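Local coordinates for autoinducer 2-binding protein LsrB (Clostridium saccharobutylicum DSM 13864, PDB 6DSP) that binds the quorum-sensing signal autoinducer-2 as a receptor of the LsrB family, a branch of the periplasmic solute-binding proteins, at residues F26-T31 and V54-D59; N33-S38 and W271-Q276; V117-V122 and D321-S326; N291-G296 and V307-N312. All coordinates share one frame; numbering follows the deposited sequence.

Contact 1 (F26-T31 and V54-D59); sequences FIPKLT and VDYEGD. With PAV ((2R,4S)-2-methyl-2,3,3,4-tetrahydroxytetrahydrofuran), chain C.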
loop_
_atom_site.group_PDB
_atom_site.type_symbol
_atom_site.label_atom_id
_atom_site.label_comp_id
_atom_site.label_asym_id
_atom_site.label_seq_id
_atom_site.Cartn_x
_atom_site.Cartn_y
_atom_site.Cartn_z
ATOM N N PHE A 26 1.579 14.856 7.292
ATOM C CA PHE A 26 1.189 13.548 6.777
ATOM C C PHE A 26 1.499 13.551 5.287
ATOM O O PHE A 26 0.895 14.324 4.524
ATOM C CB PHE A 26 -0.302 13.333 7.057
ATOM C CG PHE A 26 -0.846 11.977 6.647
ATOM C CD1 PHE A 26 -0.205 10.804 7.031
ATOM C CD2 PHE A 26 -2.047 11.869 5.968
ATOM C CE1 PHE A 26 -0.781 9.554 6.740
ATOM C CE2 PHE A 26 -2.594 10.627 5.661
ATOM C CZ PHE A 26 -1.944 9.471 6.024
ATOM N N ILE A 27 2.431 12.703 4.878
ATOM C CA ILE A 27 2.976 12.737 3.522
ATOM C C ILE A 27 2.601 11.449 2.791
ATOM O O ILE A 27 2.992 10.353 3.223
ATOM C CB ILE A 27 4.502 12.930 3.510
ATOM C CG1 ILE A 27 4.888 14.188 4.307
ATOM C CG2 ILE A 27 5.003 12.984 2.052
ATOM C CD1 ILE A 27 6.386 14.402 4.458
ATOM N N PRO A 28 1.862 11.537 1.682
ATOM C CA PRO A 28 1.495 10.367 0.899
ATOM C C PRO A 28 2.554 10.099 -0.168
ATOM O O PRO A 28 3.450 10.912 -0.399
ATOM C CB PRO A 28 0.212 10.844 0.211
ATOM C CG PRO A 28 0.506 12.312 -0.095
ATOM C CD PRO A 28 1.252 12.780 1.132
ATOM N N LYS A 29 2.438 8.939 -0.825
ATOM C CA LYS A 29 3.306 8.711 -1.983
ATOM C C LYS A 29 3.030 9.723 -3.087
ATOM O O LYS A 29 3.958 10.117 -3.809
ATOM C CB LYS A 29 3.127 7.293 -2.530
ATOM C CG LYS A 29 3.699 6.214 -1.679
ATOM C CD LYS A 29 3.545 4.842 -2.376
ATOM C CE LYS A 29 4.037 3.678 -1.546
ATOM N NZ LYS A 29 3.688 2.405 -2.252
ATOM N N LEU A 30 1.774 10.129 -3.246
ATOM C CA LEU A 30 1.363 11.225 -4.107
ATOM C C LEU A 30 -0.032 11.642 -3.678
ATOM O O LEU A 30 -0.775 10.842 -3.083
ATOM C CB LEU A 30 1.350 10.818 -5.592
ATOM C CG LEU A 30 0.265 9.862 -6.113
ATOM C CD1 LEU A 30 0.362 9.741 -7.632
ATOM C CD2 LEU A 30 0.385 8.475 -5.470
ATOM N N THR A 31 -0.370 12.903 -3.935
ATOM C CA THR A 31 -1.738 13.355 -3.711
ATOM C C THR A 31 -2.610 13.024 -4.925
ATOM O O THR A 31 -2.111 12.666 -5.991
ATOM C CB THR A 31 -1.773 14.861 -3.487
ATOM O OG1 THR A 31 -1.184 15.506 -4.608
ATOM C CG2 THR A 31 -0.988 15.229 -2.216
ATOM N N VAL A 54 -3.168 17.712 11.624
ATOM C CA VAL A 54 -2.498 16.948 10.585
ATOM C C VAL A 54 -2.444 17.816 9.342
ATOM O O VAL A 54 -3.487 18.199 8.799
ATOM C CB VAL A 54 -3.235 15.636 10.298
ATOM C CG1 VAL A 54 -2.619 14.957 9.056
ATOM C CG2 VAL A 54 -3.144 14.726 11.515
ATOM N N ASP A 55 -1.230 18.156 8.914
ATOM C CA ASP A 55 -0.995 18.925 7.703
ATOM C C ASP A 55 -0.671 17.955 6.567
ATOM O O ASP A 55 0.429 17.408 6.510
ATOM C CB ASP A 55 0.135 19.929 7.939
ATOM C CG ASP A 55 0.456 20.769 6.705
ATOM O OD1 ASP A 55 -0.309 20.746 5.724
ATOM O OD2 ASP A 55 1.483 21.464 6.739
ATOM N N TYR A 56 -1.634 17.754 5.670
ATOM C CA TYR A 56 -1.448 16.848 4.542
ATOM C C TYR A 56 -0.631 17.553 3.463
ATOM O O TYR A 56 -1.052 18.594 2.933
ATOM C CB TYR A 56 -2.830 16.474 4.011
ATOM C CG TYR A 56 -2.883 15.525 2.844
ATOM C CD1 TYR A 56 -2.240 14.287 2.890
ATOM C CD2 TYR A 56 -3.656 15.816 1.720
ATOM C CE1 TYR A 56 -2.358 13.379 1.837
ATOM C CE2 TYR A 56 -3.792 14.943 0.688
ATOM C CZ TYR A 56 -3.139 13.715 0.735
ATOM O OH TYR A 56 -3.244 12.827 -0.319
ATOM N N GLU A 57 0.532 17.004 3.127
ATOM C CA GLU A 57 1.436 17.647 2.181
ATOM C C GLU A 57 2.049 16.589 1.276
ATOM O O GLU A 57 2.645 15.632 1.778
ATOM C CB GLU A 57 2.551 18.395 2.918
ATOM C CG GLU A 57 2.034 19.564 3.764
ATOM C CD GLU A 57 1.391 20.690 2.952
ATOM O OE1 GLU A 57 1.672 20.802 1.750
ATOM O OE2 GLU A 57 0.578 21.443 3.519
ATOM N N GLY A 58 1.981 16.804 -0.026
ATOM C CA GLY A 58 2.586 15.892 -0.970
ATOM C C GLY A 58 2.751 16.539 -2.308
ATOM O O GLY A 58 2.899 17.759 -2.434
ATOM N N ASP A 59 2.775 15.713 -3.333
ATOM C CA ASP A 59 2.976 16.155 -4.705
ATOM C C ASP A 59 2.118 15.291 -5.618
ATOM O O ASP A 59 1.839 14.139 -5.294
ATOM C CB ASP A 59 4.465 15.978 -5.099
ATOM C CG ASP A 59 4.810 16.642 -6.416
ATOM O OD1 ASP A 59 5.065 17.851 -6.410
ATOM O OD2 ASP A 59 4.848 15.953 -7.466
HETATM O O2 PAV C . -1.221 -1.016 -3.001
HETATM C C2 PAV C . -1.276 0.320 -2.460
HETATM C C1 PAV C . -2.693 0.711 -1.983
HETATM O O5 PAV C . -1.076 1.216 -3.688
HETATM C C5 PAV C . -0.573 2.399 -3.238
HETATM C C4 PAV C . -0.216 2.221 -1.751
HETATM O O4 PAV C . 1.063 2.786 -1.475
HETATM C C3 PAV C . -0.289 0.699 -1.596
HETATM O O3 PAV C . -0.632 0.356 -0.281
HETATM O O13 PAV C . 0.936 0.113 -1.977
HETATM O O HOH W 1 3.665 13.192 -2.144
HETATM O O HOH W 2 -0.183 18.061 -4.041
#
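Phe26 and Tyr56 pair as neighbours on two parallel strands. Phe26 N donates to Asp55 O at 2.9 Å, and Glu57 N donates to Phe26 O at 3.0 Å. The second bond is the straighter, 167° at the hydrogen. Past the strand ends the backbones meet again, where Thr31 N gives its hydrogen to Asp59 O at 2.9 Å. One water joins Pro28 O to Asp59 N. The Lys29 side chain leaves this interface extended beyond CG, and its NZ donates to O4 of the bound autoinducer at 2.8 Å. The same NZ forms a salt bridge with Asp167.

Tyr56 and Phe26 carry much of the packing. With CG of Tyr56 anti to the backbone N (chi1 -179°), the ring reaches Pro28 and Thr31. Its CE1 lies 3.6 Å from Pro28 CG, and the proline and the tyrosine cross at about a right angle. CG2 of Thr31 approaches the ring obliquely near CZ. The hydroxyl is hydrogen-bonded to Glu37. Phe26 CB rests on Val54 CG1 at 3.5 Å.

The two strands and helix 34-50 form a beta-alpha-beta unit, in which 53-56 is one of the two outermost strands of the sheet. Pro28 and Lys29 touch Phe36 of that helix, Ile27 packs on helix 64-76, and Phe26 and Val54 reach Cys281 of helix 273-288.

Contact 2 (N33-S38 and W271-Q276); sequences NAFFES and WDCGIQ. With PAV ((2R,4S)-2-methyl-2,3,3,4-tetrahydroxytetrahydrofuran), chain C.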
loop_
_atom_site.group_PDB
_atom_site.type_symbol
_atom_site.label_atom_id
_atom_site.label_comp_id
_atom_site.label_asym_id
_atom_site.label_seq_id
_atom_site.Cartn_x
_atom_site.Cartn_y
_atom_site.Cartn_z
ATOM N N ASN A 33 -4.519 10.535 -5.666
ATOM C CA ASN A 33 -4.868 9.136 -5.820
ATOM C C ASN A 33 -5.811 8.775 -4.682
ATOM O O ASN A 33 -5.602 9.199 -3.540
ATOM C CB ASN A 33 -3.575 8.330 -5.701
ATOM C CG ASN A 33 -3.787 6.827 -5.775
ATOM O OD1 ASN A 33 -4.126 6.171 -4.785
ATOM N ND2 ASN A 33 -3.512 6.260 -6.942
ATOM N N ALA A 34 -6.842 8.001 -5.001
ATOM C CA ALA A 34 -7.928 7.778 -4.060
ATOM C C ALA A 34 -7.457 7.147 -2.748
ATOM O O ALA A 34 -7.998 7.453 -1.685
ATOM C CB ALA A 34 -9.006 6.918 -4.711
ATOM N N PHE A 35 -6.469 6.245 -2.794
ATOM C CA PHE A 35 -5.978 5.611 -1.571
ATOM C C PHE A 35 -5.495 6.669 -0.591
ATOM O O PHE A 35 -5.807 6.621 0.616
ATOM C CB PHE A 35 -4.827 4.670 -1.921
ATOM C CG PHE A 35 -4.202 4.000 -0.731
ATOM C CD1 PHE A 35 -4.745 2.842 -0.160
ATOM C CD2 PHE A 35 -3.092 4.573 -0.138
ATOM C CE1 PHE A 35 -4.156 2.236 0.949
ATOM C CE2 PHE A 35 -2.483 3.980 0.971
ATOM C CZ PHE A 35 -3.037 2.819 1.524
ATOM N N PHE A 36 -4.714 7.624 -1.091
ATOM C CA PHE A 36 -4.095 8.629 -0.236
ATOM C C PHE A 36 -5.087 9.689 0.180
ATOM O O PHE A 36 -5.049 10.162 1.323
ATOM C CB PHE A 36 -2.862 9.192 -0.945
ATOM C CG PHE A 36 -1.809 8.141 -1.087
ATOM C CD1 PHE A 36 -1.079 7.740 0.032
ATOM C CD2 PHE A 36 -1.588 7.464 -2.270
ATOM C CE1 PHE A 36 -0.165 6.699 -0.030
ATOM C CE2 PHE A 36 -0.646 6.415 -2.319
ATOM C CZ PHE A 36 0.072 6.065 -1.188
ATOM N N GLU A 37 -6.012 10.044 -0.708
ATOM C CA GLU A 37 -7.042 10.996 -0.320
ATOM C C GLU A 37 -7.935 10.418 0.758
ATOM O O GLU A 37 -8.296 11.112 1.711
ATOM C CB GLU A 37 -7.836 11.419 -1.550
ATOM C CG GLU A 37 -6.967 12.193 -2.555
ATOM C CD GLU A 37 -6.331 13.475 -1.968
ATOM O OE1 GLU A 37 -7.024 14.253 -1.247
ATOM O OE2 GLU A 37 -5.111 13.702 -2.229
ATOM N N SER A 38 -8.307 9.133 0.636
ATOM C CA SER A 38 -9.127 8.498 1.665
ATOM C C SER A 38 -8.361 8.336 2.971
ATOM O O SER A 38 -8.930 8.507 4.065
ATOM C CB SER A 38 -9.647 7.167 1.148
ATOM O OG SER A 38 -10.725 7.382 0.247
ATOM N N TRP A 271 -7.939 -2.561 2.888
ATOM C CA TRP A 271 -7.908 -2.520 4.347
ATOM C C TRP A 271 -8.379 -1.104 4.672
ATOM O O TRP A 271 -8.597 -0.291 3.762
ATOM C CB TRP A 271 -6.475 -2.790 4.883
ATOM C CG TRP A 271 -5.432 -1.927 4.219
ATOM C CD1 TRP A 271 -5.110 -0.635 4.554
ATOM C CD2 TRP A 271 -4.637 -2.249 3.067
ATOM N NE1 TRP A 271 -4.169 -0.131 3.686
ATOM C CE2 TRP A 271 -3.854 -1.099 2.760
ATOM C CE3 TRP A 271 -4.476 -3.400 2.289
ATOM C CZ2 TRP A 271 -2.942 -1.084 1.699
ATOM C CZ3 TRP A 271 -3.571 -3.374 1.232
ATOM C CH2 TRP A 271 -2.821 -2.215 0.944
ATOM N N ASP A 272 -8.513 -0.784 5.957
ATOM C CA ASP A 272 -9.094 0.510 6.327
ATOM C C ASP A 272 -7.983 1.557 6.296
ATOM O O ASP A 272 -7.307 1.813 7.293
ATOM C CB ASP A 272 -9.767 0.412 7.693
ATOM C CG ASP A 272 -10.496 1.672 8.085
ATOM O OD1 ASP A 272 -10.242 2.761 7.520
ATOM O OD2 ASP A 272 -11.323 1.547 9.007
ATOM N N CYS A 273 -7.763 2.158 5.116
ATOM C CA CYS A 273 -6.654 3.097 4.997
ATOM C C CYS A 273 -6.912 4.406 5.738
ATOM O O CYS A 273 -5.947 5.079 6.105
ATOM C CB CYS A 273 -6.279 3.347 3.534
ATOM S SG CYS A 273 -7.548 4.211 2.598
ATOM N N GLY A 274 -8.177 4.778 5.970
ATOM C CA GLY A 274 -8.465 5.940 6.793
ATOM C C GLY A 274 -8.017 5.756 8.225
ATOM O O GLY A 274 -7.367 6.635 8.794
ATOM N N ILE A 275 -8.351 4.614 8.830
ATOM C CA ILE A 275 -7.880 4.350 10.184
ATOM C C ILE A 275 -6.372 4.170 10.188
ATOM O O ILE A 275 -5.696 4.579 11.133
ATOM C CB ILE A 275 -8.644 3.182 10.839
ATOM C CG1 ILE A 275 -8.730 3.396 12.360
ATOM C CG2 ILE A 275 -7.975 1.864 10.597
ATOM C CD1 ILE A 275 -9.721 2.506 13.033
ATOM N N GLN A 276 -5.812 3.616 9.115
ATOM C CA GLN A 276 -4.363 3.458 9.041
ATOM C C GLN A 276 -3.657 4.811 9.055
ATOM O O GLN A 276 -2.689 5.004 9.795
ATOM C CB GLN A 276 -3.987 2.681 7.781
ATOM C CG GLN A 276 -2.482 2.401 7.727
ATOM C CD GLN A 276 -2.042 1.784 6.414
ATOM O OE1 GLN A 276 -2.809 1.727 5.459
ATOM N NE2 GLN A 276 -0.819 1.274 6.387
HETATM O O2 PAV C . -1.221 -1.016 -3.001
HETATM C C2 PAV C . -1.276 0.320 -2.460
HETATM C C1 PAV C . -2.693 0.711 -1.983
HETATM O O5 PAV C . -1.076 1.216 -3.688
HETATM C C5 PAV C . -0.573 2.399 -3.238
HETATM C C4 PAV C . -0.216 2.221 -1.751
HETATM O O4 PAV C . 1.063 2.786 -1.475
HETATM C C3 PAV C . -0.289 0.699 -1.596
HETATM O O3 PAV C . -0.632 0.356 -0.281
HETATM O O13 PAV C . 0.936 0.113 -1.977
#
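Trp271 brings its indole against the ring of Phe35, with CZ2 3.6 Å from Phe35 CE1. The phenyl and the five-membered ring of the indole are steeply inclined, their planes at 75°. The benzo edge of Trp271 also faces the ligand, and CZ2 lies 3.4 Å from PAV O3, close to the indole plane. The indole meets Phe250 edge-to-face as well. Asp272 is the N-cap of helix 273-288: its OD1 accepts from Ile275 N at 3.0 Å, from above the carboxylate plane.

Cys273 is the main helical partner of Phe35. Its CB is 3.5 Å from Phe35 CE1, and chi1 of 67° sets SG between the backbone N and the carbonyl carbon. From there the sulfur makes an oblique sulfur-aromatic contact with Phe35, and it lies 3.9 Å from Ser38 CB. Gly274 CA then comes 3.8 Å from Ser38 O. At Gln276, OE1 takes a weak bond from Trp271 NE1, while NE2 donates to Gln124 and to Val122 O.

Helix 34-50 is capped by Asn33, whose OD1 accepts from Phe35 N and is also hydrogen-bonded to Ser225 OG. Phe35 has PAV C1 over one face, 3.5 Å from CD1, and Phe36 turns its edge to PAV O4. Aromatic side chains at or just before two capped helix starts meet around a sugar-like ligand, as in the binding cleft of periplasmic binding proteins.

Contact 3 (V117-V122 and D321-S326); sequences VRKVMV and DSDTSS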
loop_
_atom_site.group_PDB
_atom_site.type_symbol
_atom_site.label_atom_id
_atom_site.label_comp_id
_atom_site.label_asym_id
_atom_site.label_seq_id
_atom_site.Cartn_x
_atom_site.Cartn_y
_atom_site.Cartn_z
ATOM N N VAL A 117 15.888 5.042 10.499
ATOM C CA VAL A 117 15.595 6.465 10.353
ATOM C C VAL A 117 14.126 6.787 10.595
ATOM O O VAL A 117 13.672 7.885 10.269
ATOM C CB VAL A 117 16.112 7.059 9.029
ATOM C CG1 VAL A 117 17.602 6.776 8.880
ATOM C CG2 VAL A 117 15.345 6.546 7.821
ATOM N N ARG A 118 13.367 5.872 11.194
ATOM C CA ARG A 118 12.028 6.207 11.667
ATOM C C ARG A 118 11.757 5.431 12.953
ATOM O O ARG A 118 12.394 4.406 13.232
ATOM C CB ARG A 118 10.967 5.879 10.601
ATOM C CG ARG A 118 10.959 4.371 10.079
ATOM C CD ARG A 118 10.139 3.530 10.982
ATOM N NE ARG A 118 10.025 2.157 10.457
ATOM C CZ ARG A 118 10.252 1.089 11.216
ATOM N NH1 ARG A 118 10.617 1.224 12.497
ATOM N NH2 ARG A 118 10.058 -0.100 10.699
ATOM N N LYS A 119 10.787 5.908 13.730
ATOM C CA LYS A 119 10.470 5.307 15.022
ATOM C C LYS A 119 9.456 4.176 14.893
ATOM O O LYS A 119 9.760 3.034 15.211
ATOM C CB LYS A 119 10.043 6.368 16.060
ATOM C CG LYS A 119 11.077 7.505 16.255
ATOM C CD LYS A 119 12.515 6.997 16.219
ATOM C CE LYS A 119 12.862 6.111 17.388
ATOM N NZ LYS A 119 14.303 5.557 17.316
ATOM N N VAL A 120 8.280 4.464 14.389
ATOM C CA VAL A 120 7.232 3.471 14.244
ATOM C C VAL A 120 6.736 3.508 12.806
ATOM O O VAL A 120 6.593 4.585 12.202
ATOM C CB VAL A 120 6.057 3.776 15.193
ATOM C CG1 VAL A 120 4.856 2.864 14.919
ATOM C CG2 VAL A 120 6.508 3.614 16.642
ATOM N N MET A 121 6.471 2.332 12.259
ATOM C CA MET A 121 5.788 2.127 10.979
ATOM C C MET A 121 4.397 1.552 11.246
ATOM O O MET A 121 4.289 0.593 12.010
ATOM C CB MET A 121 6.592 1.108 10.172
ATOM C CG MET A 121 5.871 0.489 8.982
ATOM S SD MET A 121 5.534 1.660 7.654
ATOM C CE MET A 121 4.698 0.532 6.556
ATOM N N VAL A 122 3.339 2.154 10.676
ATOM C CA VAL A 122 1.994 1.582 10.728
ATOM C C VAL A 122 1.701 0.880 9.413
ATOM O O VAL A 122 1.507 1.514 8.363
ATOM C CB VAL A 122 0.910 2.610 11.077
ATOM C CG1 VAL A 122 -0.440 1.918 11.111
ATOM C CG2 VAL A 122 1.228 3.221 12.447
ATOM N N ASP A 321 16.625 -6.218 14.821
ATOM C CA ASP A 321 15.707 -5.896 15.898
ATOM C C ASP A 321 16.425 -5.309 17.108
ATOM O O ASP A 321 15.808 -5.161 18.166
ATOM C CB ASP A 321 14.897 -7.137 16.301
ATOM C CG ASP A 321 13.891 -7.572 15.261
ATOM O OD1 ASP A 321 13.413 -6.742 14.451
ATOM O OD2 ASP A 321 13.551 -8.798 15.297
ATOM N N SER A 322 17.703 -4.962 16.969
ATOM C CA SER A 322 18.510 -4.546 18.114
ATOM C C SER A 322 17.971 -3.307 18.819
ATOM O O SER A 322 18.044 -3.223 20.043
ATOM C CB SER A 322 19.965 -4.307 17.689
ATOM O OG SER A 322 20.559 -5.482 17.201
ATOM N N ASP A 323 17.414 -2.344 18.079
ATOM C CA ASP A 323 16.941 -1.084 18.663
ATOM C C ASP A 323 15.451 -1.210 18.986
ATOM O O ASP A 323 14.606 -1.187 18.089
ATOM C CB ASP A 323 17.197 0.059 17.685
ATOM C CG ASP A 323 16.727 1.400 18.195
ATOM O OD1 ASP A 323 16.207 1.521 19.326
ATOM O OD2 ASP A 323 16.914 2.370 17.431
ATOM N N THR A 324 15.120 -1.336 20.265
ATOM C CA THR A 324 13.717 -1.518 20.598
ATOM C C THR A 324 12.914 -0.227 20.539
ATOM O O THR A 324 11.713 -0.275 20.792
ATOM C CB THR A 324 13.527 -2.184 21.956
ATOM O OG1 THR A 324 14.090 -1.318 22.923
ATOM C CG2 THR A 324 14.197 -3.562 22.020
ATOM N N SER A 325 13.523 0.915 20.196
ATOM C CA SER A 325 12.754 2.130 19.955
ATOM C C SER A 325 12.257 2.212 18.520
ATOM O O SER A 325 11.631 3.213 18.143
ATOM C CB SER A 325 13.578 3.372 20.259
ATOM O OG SER A 325 14.625 3.567 19.321
ATOM N N SER A 326 12.499 1.181 17.718
ATOM C CA SER A 326 12.107 1.165 16.312
ATOM C C SER A 326 11.220 -0.058 16.118
ATOM O O SER A 326 11.657 -1.172 16.416
ATOM C CB SER A 326 13.365 1.085 15.442
ATOM O OG SER A 326 13.005 0.931 14.077
#
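The guanidinium of Arg118 meets Ser326 across the contact. Met121 N lies over one of its faces, offset toward the rim, and the carbonyl carbon of Ser326 sits at its edge. NH1 is 2.9 Å from Ser326 OG, but the angle is too poor for a hydrogen bond. The side chain is bent at chi2 (86°), which folds the guanidinium back over the start of strand 120-123, at Met121 N. NH1 also makes a weak bond to Lys119 O. NH2 forms a salt bridge with Asp112 and a hydrogen bond with Asn312. Ser326 OG is itself bonded to Asn312 and to Pro115 O.

The carboxylate of Asp323 is the other flat group. Both Ser325 OG and Ser325 N donate to its OD1, at 2.6 and 2.9 Å, from the same face of the carboxylate. The hydroxyl comes on the syn side; the amide comes from above the plane. Both bonds help to hold the turn.

Lys119 curls through bends at chi2 and chi3, and its NZ donates to Ser325 OG at 2.8 Å. Ser325 OG thus accepts from the lysine and donates to Asp323 OD1, a relay between the two. NZ remains 4.1 Å from Asp323 OD2, beyond a salt bridge, though the opposite charges probably attract. Along the backbone, Ser326 CA makes a CA-H...O contact of 3.2 Å with Lys119 O.

Residues 323-326 form a type I beta turn, and the bond from Ser325 N to Asp323 OD1 makes an Asx turn within it. The turn leads into strand 327-330, which adds to the sheet beside strand 120-123.

Contact 4 (N291-G296 and V307-N312); sequences NSVKVG and VEVMPN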
loop_
_atom_site.group_PDB
_atom_site.type_symbol
_atom_site.label_atom_id
_atom_site.label_comp_id
_atom_site.label_asym_id
_atom_site.label_seq_id
_atom_site.Cartn_x
_atom_site.Cartn_y
_atom_site.Cartn_z
ATOM N N ASN A 291 6.046 10.935 24.830
ATOM C CA ASN A 291 5.864 9.593 25.344
ATOM C C ASN A 291 6.839 8.676 24.637
ATOM O O ASN A 291 7.005 8.745 23.420
ATOM C CB ASN A 291 4.434 9.123 25.063
ATOM C CG ASN A 291 3.415 10.013 25.722
ATOM O OD1 ASN A 291 3.263 10.003 26.958
ATOM N ND2 ASN A 291 2.755 10.835 24.926
ATOM N N SER A 292 7.480 7.810 25.408
ATOM C CA SER A 292 8.406 6.868 24.822
ATOM C C SER A 292 7.619 5.677 24.311
ATOM O O SER A 292 6.619 5.264 24.903
ATOM C CB SER A 292 9.409 6.397 25.863
ATOM O OG SER A 292 8.805 5.445 26.728
ATOM N N VAL A 293 8.063 5.132 23.198
ATOM C CA VAL A 293 7.437 3.963 22.615
ATOM C C VAL A 293 8.530 2.944 22.338
ATOM O O VAL A 293 9.536 3.269 21.696
ATOM C CB VAL A 293 6.721 4.334 21.305
ATOM C CG1 VAL A 293 6.269 3.080 20.602
ATOM C CG2 VAL A 293 5.528 5.244 21.596
ATOM N N LYS A 294 8.343 1.715 22.826
ATOM C CA LYS A 294 9.283 0.627 22.576
ATOM C C LYS A 294 8.546 -0.623 22.133
ATOM O O LYS A 294 7.367 -0.802 22.416
ATOM C CB LYS A 294 10.117 0.311 23.822
ATOM C CG LYS A 294 11.074 1.444 24.126
ATOM C CD LYS A 294 11.938 1.132 25.330
ATOM C CE LYS A 294 12.972 2.237 25.527
ATOM N NZ LYS A 294 12.369 3.572 25.511
ATOM N N VAL A 295 9.275 -1.485 21.416
ATOM C CA VAL A 295 8.741 -2.784 21.034
ATOM C C VAL A 295 8.212 -3.494 22.267
ATOM O O VAL A 295 8.868 -3.536 23.318
ATOM C CB VAL A 295 9.817 -3.610 20.301
ATOM C CG1 VAL A 295 9.324 -5.052 20.055
ATOM C CG2 VAL A 295 10.185 -2.950 18.981
ATOM N N GLY A 296 7.006 -4.046 22.136
ATOM C CA GLY A 296 6.321 -4.712 23.219
ATOM C C GLY A 296 5.294 -3.853 23.928
ATOM O O GLY A 296 4.440 -4.402 24.638
ATOM N N VAL A 307 -3.073 -1.029 20.488
ATOM C CA VAL A 307 -2.132 -1.563 19.515
ATOM C C VAL A 307 -0.896 -2.052 20.249
ATOM O O VAL A 307 -0.570 -1.579 21.344
ATOM C CB VAL A 307 -1.771 -0.539 18.420
ATOM C CG1 VAL A 307 -3.048 -0.051 17.769
ATOM C CG2 VAL A 307 -0.964 0.618 18.992
ATOM N N GLU A 308 -0.214 -3.025 19.646
ATOM C CA GLU A 308 1.027 -3.559 20.189
ATOM C C GLU A 308 2.159 -3.235 19.226
ATOM O O GLU A 308 2.047 -3.500 18.026
ATOM C CB GLU A 308 0.930 -5.075 20.417
ATOM C CG GLU A 308 2.193 -5.633 21.055
ATOM C CD GLU A 308 2.203 -7.137 21.125
ATOM O OE1 GLU A 308 1.148 -7.742 20.850
ATOM O OE2 GLU A 308 3.270 -7.714 21.445
ATOM N N VAL A 309 3.249 -2.677 19.744
ATOM C CA VAL A 309 4.410 -2.400 18.896
ATOM C C VAL A 309 5.214 -3.682 18.725
ATOM O O VAL A 309 5.661 -4.285 19.705
ATOM C CB VAL A 309 5.280 -1.280 19.478
ATOM C CG1 VAL A 309 6.440 -0.932 18.527
ATOM C CG2 VAL A 309 4.419 -0.048 19.742
ATOM N N MET A 310 5.410 -4.091 17.475
ATOM C CA MET A 310 6.090 -5.320 17.092
ATOM C C MET A 310 7.504 -5.033 16.622
ATOM O O MET A 310 7.810 -3.915 16.192
ATOM C CB MET A 310 5.344 -6.000 15.933
ATOM C CG MET A 310 3.842 -6.053 16.134
ATOM S SD MET A 310 3.360 -6.870 17.653
ATOM C CE MET A 310 3.962 -8.502 17.281
ATOM N N PRO A 311 8.400 -6.017 16.638
ATOM C CA PRO A 311 9.745 -5.792 16.075
ATOM C C PRO A 311 9.698 -5.557 14.574
ATOM O O PRO A 311 8.788 -6.001 13.869
ATOM C CB PRO A 311 10.490 -7.097 16.394
ATOM C CG PRO A 311 9.497 -8.054 16.737
ATOM C CD PRO A 311 8.225 -7.384 17.151
ATOM N N ASN A 312 10.734 -4.874 14.084
ATOM C CA ASN A 312 10.823 -4.573 12.656
ATOM C C ASN A 312 10.793 -5.839 11.804
ATOM O O ASN A 312 10.316 -5.813 10.656
ATOM C CB ASN A 312 12.109 -3.814 12.383
ATOM C CG ASN A 312 12.036 -2.399 12.894
ATOM O OD1 ASN A 312 10.974 -1.775 12.887
ATOM N ND2 ASN A 312 13.162 -1.901 13.365
#
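Gly296 N donates to Val309 O at 2.8 Å, in a nearly straight bond (168° at the hydrogen). It is the one backbone hydrogen bond between the two segments. The donor is tilted somewhat from the carbonyl plane. Gly296 has a positive phi of 98°, where a CB would press on the preceding carbonyl O.

This bond lies at the outer end of the mixed sheet. Residues 291-296 link helix 273-288 to edge strand 298-301, and 307-312 belongs to the neighbouring strand 305-311. The touching parts run 85° apart, so the linker crosses its neighbour instead of pairing along it. Val309 is hydrogen-bonded through the backbone to Asp297, at the open end of the hairpin formed by the two strands.

The apolar contacts come from valines. Val293 CG1 meets Val309 CG2 at 3.7 Å, the two side chains crossing at about a right angle. Val295 CG1, anti to the backbone N, reaches over to Pro311 CD at 3.9 Å. Its other methyl, CG2, lies 3.8 Å from Met310 O.

Carbonyl-to-carbon contacts fill in between. Lys294 O sits 3.6 Å from Val309 CB. Outside the two segments, Val293 and Val309 both touch Ile299, and Val293 also touches Tyr286 and Ile287 of helix 273-288.

Contacts 1, 3 and 4 all reach the eight-stranded mixed sheet. Contact 1 includes its outermost strand 53-56, and contact 4 lies beside the other outermost strand, 298-301; their centres are about 25 Å apart. Contact 3 lies where the adjacent strands 120-123 and 327-330 begin, its centre about 8 Å from that of contact 4. A probable hydrogen bond from Val295 N to Thr324 O joins these two, and contact 4 is nested in the chain loop closed by contact 3. The centres of contacts 1 and 2 are about 12 Å apart; they touch, and both meet the ligand. Contact 2's segments alternate along the chain with those of contacts 1 and 3. A probable hydrogen bond from Gln276 NE2 to Val122 O links contact 2, at the ligand site, to the sheet.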